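Local atomic coordinates of oxysterol-binding protein homolog 3 (Saccharomyces cerevisiae, PDB entry 4IC4), a protein that carries lipids in a hydrophobic pocket between membranes, in phosphoinositide-coupled transport, this chain being its lipid-binding OSBP-related domain. Residues V63-L74 and R114-P122. Residues are numbered along the deposited sequence; the frame is centred on the assembly and turned at random.
Sequences VTSNEPISILQL and RTLRKPFNP
Glu67 meets Arg114 through a torsion on each side: its CG sits between backbone N and carbonyl carbon (chi1 50°) with the chain extended beyond, while Arg114 bends at chi2 (71°) to present its guanidinium edge. The grip is side-on. Arg114 NE reaches Glu67 OE1 at 2.7 Å, on the syn side, whereas Arg114 NH2 meets Glu67 OE2 from above the carboxylate plane at 3.0 Å. A water joins Glu67 OE1 to Arg114 O. With an alanine here instead of Glu67, Arg114 NE is likely to lose its mate and the guanidinium, held then by Glu77, to turn more freely.

Within the OSBP-related domain the backbones form a short parallel pairing, a beta bulge shifting the register between Asn66 and Ser70, that leads into the helix starting at Ile71. Lys118 N donates to Ser65 O and Phe120 N to Ile69 O (2.8 Å). Lys118 O accepts from Glu67 N and Asn66 ND2, which arrive from opposite faces of its plane. Asn66 OD1, bonded to Lys342, lies 3.6 Å above the centre of the Phe120 ring, while Glu67 O meets that ring's edge. Pro119 CG packs against Leu74 CD2 (3.6 Å), and Pro122 CD against Ile71 CB in the helix's first turn, where Ser70, also bonded to Ser321, and Gln73 form a capping box, its Gln73 N to Ser70 OG bond weak.

The bonds at Lys118 N and O probably help hold the backbone of a lysine that binds the phosphoinositide PI(4)P; the two-nitrogen grip probably favours the ionised form of buried Glu67, while Glu77 supplies Arg114 with a second negative partner.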
loop_
_atom_site.group_PDB
_atom_site.type_symbol
_atom_site.label_atom_id
_atom_site.label_comp_id
_atom_site.label_asym_id
_atom_site.label_seq_id
_atom_site.Cartn_x
_atom_site.Cartn_y
_atom_site.Cartn_z
ATOM N N VAL A 63 -13.035 0.140 -16.285
ATOM C CA VAL A 63 -12.639 -0.841 -15.282
ATOM C C VAL A 63 -11.442 -1.678 -15.744
ATOM O O VAL A 63 -10.727 -2.260 -14.929
ATOM C CB VAL A 63 -13.821 -1.775 -14.926
ATOM C CG1 VAL A 63 -14.118 -2.717 -16.082
ATOM C CG2 VAL A 63 -13.509 -2.547 -13.658
ATOM N N THR A 64 -11.213 -1.724 -17.054
ATOM C CA THR A 64 -10.100 -2.493 -17.598
ATOM C C THR A 64 -8.745 -1.858 -17.288
ATOM O O THR A 64 -7.701 -2.494 -17.459
ATOM C CB THR A 64 -10.245 -2.664 -19.119
ATOM O OG1 THR A 64 -10.478 -1.385 -19.718
ATOM C CG2 THR A 64 -11.399 -3.605 -19.438
ATOM N N SER A 65 -8.763 -0.607 -16.832
ATOM C CA SER A 65 -7.535 0.098 -16.471
ATOM C C SER A 65 -7.134 -0.261 -15.043
ATOM O O SER A 65 -6.078 0.150 -14.565
ATOM C CB SER A 65 -7.736 1.613 -16.549
ATOM O OG SER A 65 -8.059 2.037 -17.862
ATOM N N ASN A 66 -7.986 -1.023 -14.367
ATOM C CA ASN A 66 -7.731 -1.413 -12.983
ATOM C C ASN A 66 -7.211 -2.834 -12.806
ATOM O O ASN A 66 -7.244 -3.655 -13.728
ATOM C CB ASN A 66 -9.027 -1.307 -12.166
ATOM C CG ASN A 66 -9.551 0.108 -12.065
ATOM O OD1 ASN A 66 -10.764 0.324 -12.011
ATOM N ND2 ASN A 66 -8.653 1.076 -12.018
ATOM N N GLU A 67 -6.712 -3.094 -11.599
ATOM C CA GLU A 67 -6.283 -4.419 -11.177
ATOM C C GLU A 67 -7.353 -4.702 -10.113
ATOM O O GLU A 67 -7.931 -3.763 -9.555
ATOM C CB GLU A 67 -4.867 -4.408 -10.589
ATOM C CG GLU A 67 -4.611 -3.365 -9.527
ATOM C CD GLU A 67 -3.181 -3.401 -9.021
ATOM O OE1 GLU A 67 -2.328 -4.022 -9.690
ATOM O OE2 GLU A 67 -2.911 -2.801 -7.960
ATOM N N PRO A 68 -7.634 -5.979 -9.821
ATOM C CA PRO A 68 -8.663 -6.330 -8.836
ATOM C C PRO A 68 -8.465 -6.114 -7.337
ATOM O O PRO A 68 -8.704 -7.021 -6.544
ATOM C CB PRO A 68 -8.978 -7.786 -9.179
ATOM C CG PRO A 68 -7.655 -8.307 -9.611
ATOM C CD PRO A 68 -7.090 -7.188 -10.466
ATOM N N ILE A 69 -8.039 -4.915 -6.956
ATOM C CA ILE A 69 -7.897 -4.555 -5.540
ATOM C C ILE A 69 -8.138 -3.053 -5.420
ATOM O O ILE A 69 -8.079 -2.327 -6.417
ATOM C CB ILE A 69 -6.489 -4.872 -4.934
ATOM C CG1 ILE A 69 -5.394 -4.117 -5.687
ATOM C CG2 ILE A 69 -6.248 -6.375 -4.904
ATOM C CD1 ILE A 69 -4.059 -4.144 -4.960
ATOM N N SER A 70 -8.436 -2.588 -4.208
ATOM C CA SER A 70 -8.663 -1.162 -3.977
ATOM C C SER A 70 -7.359 -0.524 -3.507
ATOM O O SER A 70 -6.401 -1.226 -3.179
ATOM C CB SER A 70 -9.737 -0.949 -2.907
ATOM O OG SER A 70 -9.231 -1.259 -1.618
ATOM N N ILE A 71 -7.317 0.805 -3.463
ATOM C CA ILE A 71 -6.096 1.472 -3.017
ATOM C C ILE A 71 -5.791 1.118 -1.561
ATOM O O ILE A 71 -4.629 1.046 -1.166
ATOM C CB ILE A 71 -6.197 3.005 -3.164
ATOM C CG1 ILE A 71 -6.358 3.367 -4.642
ATOM C CG2 ILE A 71 -4.939 3.671 -2.591
ATOM C CD1 ILE A 71 -6.476 4.856 -4.900
ATOM N N LEU A 72 -6.829 0.892 -0.758
ATOM C CA LEU A 72 -6.604 0.519 0.635
ATOM C C LEU A 72 -5.842 -0.803 0.674
ATOM O O LEU A 72 -4.944 -0.991 1.497
ATOM C CB LEU A 72 -7.933 0.366 1.378
ATOM C CG LEU A 72 -8.776 1.633 1.547
ATOM C CD1 LEU A 72 -10.123 1.268 2.169
ATOM C CD2 LEU A 72 -8.036 2.635 2.418
ATOM N N GLN A 73 -6.203 -1.719 -0.220
ATOM C CA GLN A 73 -5.531 -3.008 -0.285
ATOM C C GLN A 73 -4.094 -2.840 -0.799
ATOM O O GLN A 73 -3.166 -3.471 -0.286
ATOM C CB GLN A 73 -6.346 -3.972 -1.163
ATOM C CG GLN A 73 -7.675 -4.343 -0.496
ATOM C CD GLN A 73 -8.620 -5.122 -1.389
ATOM O OE1 GLN A 73 -8.922 -4.710 -2.510
ATOM N NE2 GLN A 73 -9.113 -6.249 -0.882
ATOM N N LEU A 74 -3.902 -1.974 -1.792
ATOM C CA LEU A 74 -2.565 -1.727 -2.328
ATOM C C LEU A 74 -1.622 -1.217 -1.241
ATOM O O LEU A 74 -0.517 -1.731 -1.070
ATOM C CB LEU A 74 -2.611 -0.687 -3.451
ATOM C CG LEU A 74 -1.225 -0.170 -3.859
ATOM C CD1 LEU A 74 -0.448 -1.284 -4.535
ATOM C CD2 LEU A 74 -1.359 1.024 -4.793
ATOM N N ARG A 114 2.835 -5.447 -13.222
ATOM C CA ARG A 114 2.108 -4.750 -12.161
ATOM C C ARG A 114 1.928 -3.256 -12.433
ATOM O O ARG A 114 0.989 -2.637 -11.929
ATOM C CB ARG A 114 2.831 -4.944 -10.815
ATOM C CG ARG A 114 2.043 -4.478 -9.584
ATOM C CD ARG A 114 0.861 -5.401 -9.302
ATOM N NE ARG A 114 -0.089 -4.811 -8.356
ATOM C CZ ARG A 114 -0.022 -4.916 -7.031
ATOM N NH1 ARG A 114 0.953 -5.601 -6.447
ATOM N NH2 ARG A 114 -0.945 -4.327 -6.283
ATOM N N THR A 115 2.811 -2.672 -13.238
ATOM C CA THR A 115 2.719 -1.245 -13.530
ATOM C C THR A 115 1.728 -0.882 -14.642
ATOM O O THR A 115 1.519 0.299 -14.920
ATOM C CB THR A 115 4.102 -0.661 -13.907
ATOM O OG1 THR A 115 4.509 -1.182 -15.177
ATOM C CG2 THR A 115 5.146 -1.027 -12.854
ATOM N N LEU A 116 1.110 -1.888 -15.256
ATOM C CA LEU A 116 0.163 -1.667 -16.352
ATOM C C LEU A 116 -1.215 -1.162 -15.921
ATOM O O LEU A 116 -1.860 -0.416 -16.662
ATOM C CB LEU A 116 -0.004 -2.954 -17.163
ATOM C CG LEU A 116 1.238 -3.457 -17.903
ATOM C CD1 LEU A 116 0.997 -4.865 -18.402
ATOM C CD2 LEU A 116 1.555 -2.523 -19.060
ATOM N N ARG A 117 -1.668 -1.568 -14.739
ATOM C CA ARG A 117 -2.976 -1.150 -14.232
ATOM C C ARG A 117 -2.873 -0.510 -12.850
ATOM O O ARG A 117 -1.822 -0.560 -12.211
ATOM C CB ARG A 117 -3.934 -2.342 -14.156
ATOM C CG ARG A 117 -4.384 -2.914 -15.495
ATOM C CD ARG A 117 -3.740 -4.259 -15.728
ATOM N NE ARG A 117 -4.386 -5.026 -16.788
ATOM C CZ ARG A 117 -3.947 -6.206 -17.215
ATOM N NH1 ARG A 117 -2.862 -6.746 -16.671
ATOM N NH2 ARG A 117 -4.591 -6.844 -18.182
ATOM N N LYS A 118 -3.974 0.084 -12.392
ATOM C CA LYS A 118 -4.024 0.742 -11.087
ATOM C C LYS A 118 -5.172 0.185 -10.246
ATOM O O LYS A 118 -6.132 -0.364 -10.777
ATOM C CB LYS A 118 -4.228 2.249 -11.265
ATOM C CG LYS A 118 -5.612 2.632 -11.766
ATOM C CD LYS A 118 -5.746 4.138 -11.938
ATOM C CE LYS A 118 -7.145 4.516 -12.398
ATOM N NZ LYS A 118 -8.181 4.085 -11.415
ATOM N N PRO A 119 -5.080 0.310 -8.914
ATOM C CA PRO A 119 -6.159 -0.203 -8.063
ATOM C C PRO A 119 -7.423 0.639 -8.193
ATOM O O PRO A 119 -7.382 1.768 -8.679
ATOM C CB PRO A 119 -5.574 -0.095 -6.653
ATOM C CG PRO A 119 -4.090 -0.168 -6.879
ATOM C CD PRO A 119 -3.906 0.686 -8.111
ATOM N N PHE A 120 -8.549 0.074 -7.769
ATOM C CA PHE A 120 -9.815 0.799 -7.783
ATOM C C PHE A 120 -9.743 1.900 -6.732
ATOM O O PHE A 120 -9.157 1.706 -5.659
ATOM C CB PHE A 120 -10.971 -0.114 -7.382
ATOM C CG PHE A 120 -11.451 -1.028 -8.470
ATOM C CD1 PHE A 120 -12.710 -0.844 -9.035
ATOM C CD2 PHE A 120 -10.682 -2.107 -8.884
ATOM C CE1 PHE A 120 -13.198 -1.726 -9.992
ATOM C CE2 PHE A 120 -11.161 -2.996 -9.840
ATOM C CZ PHE A 120 -12.426 -2.806 -10.394
ATOM N N ASN A 121 -10.335 3.052 -7.029
ATOM C CA ASN A 121 -10.374 4.141 -6.061
ATOM C C ASN A 121 -11.407 3.754 -5.006
ATOM O O ASN A 121 -12.555 3.458 -5.330
ATOM C CB ASN A 121 -10.816 5.448 -6.723
ATOM C CG ASN A 121 -9.805 5.967 -7.715
ATOM O OD1 ASN A 121 -8.641 6.165 -7.382
ATOM N ND2 ASN A 121 -10.249 6.200 -8.946
ATOM N N PRO A 122 -11.012 3.733 -3.729
ATOM C CA PRO A 122 -11.994 3.368 -2.707
ATOM C C PRO A 122 -13.070 4.444 -2.600
ATOM O O PRO A 122 -12.875 5.581 -3.028
ATOM C CB PRO A 122 -11.159 3.295 -1.430
ATOM C CG PRO A 122 -9.768 3.022 -1.924
ATOM C CD PRO A 122 -9.671 3.894 -3.145
HETATM O O HOH W 1 -1.551 -4.094 -12.152
HETATM O O HOH W 2 -1.103 -1.172 -9.308
#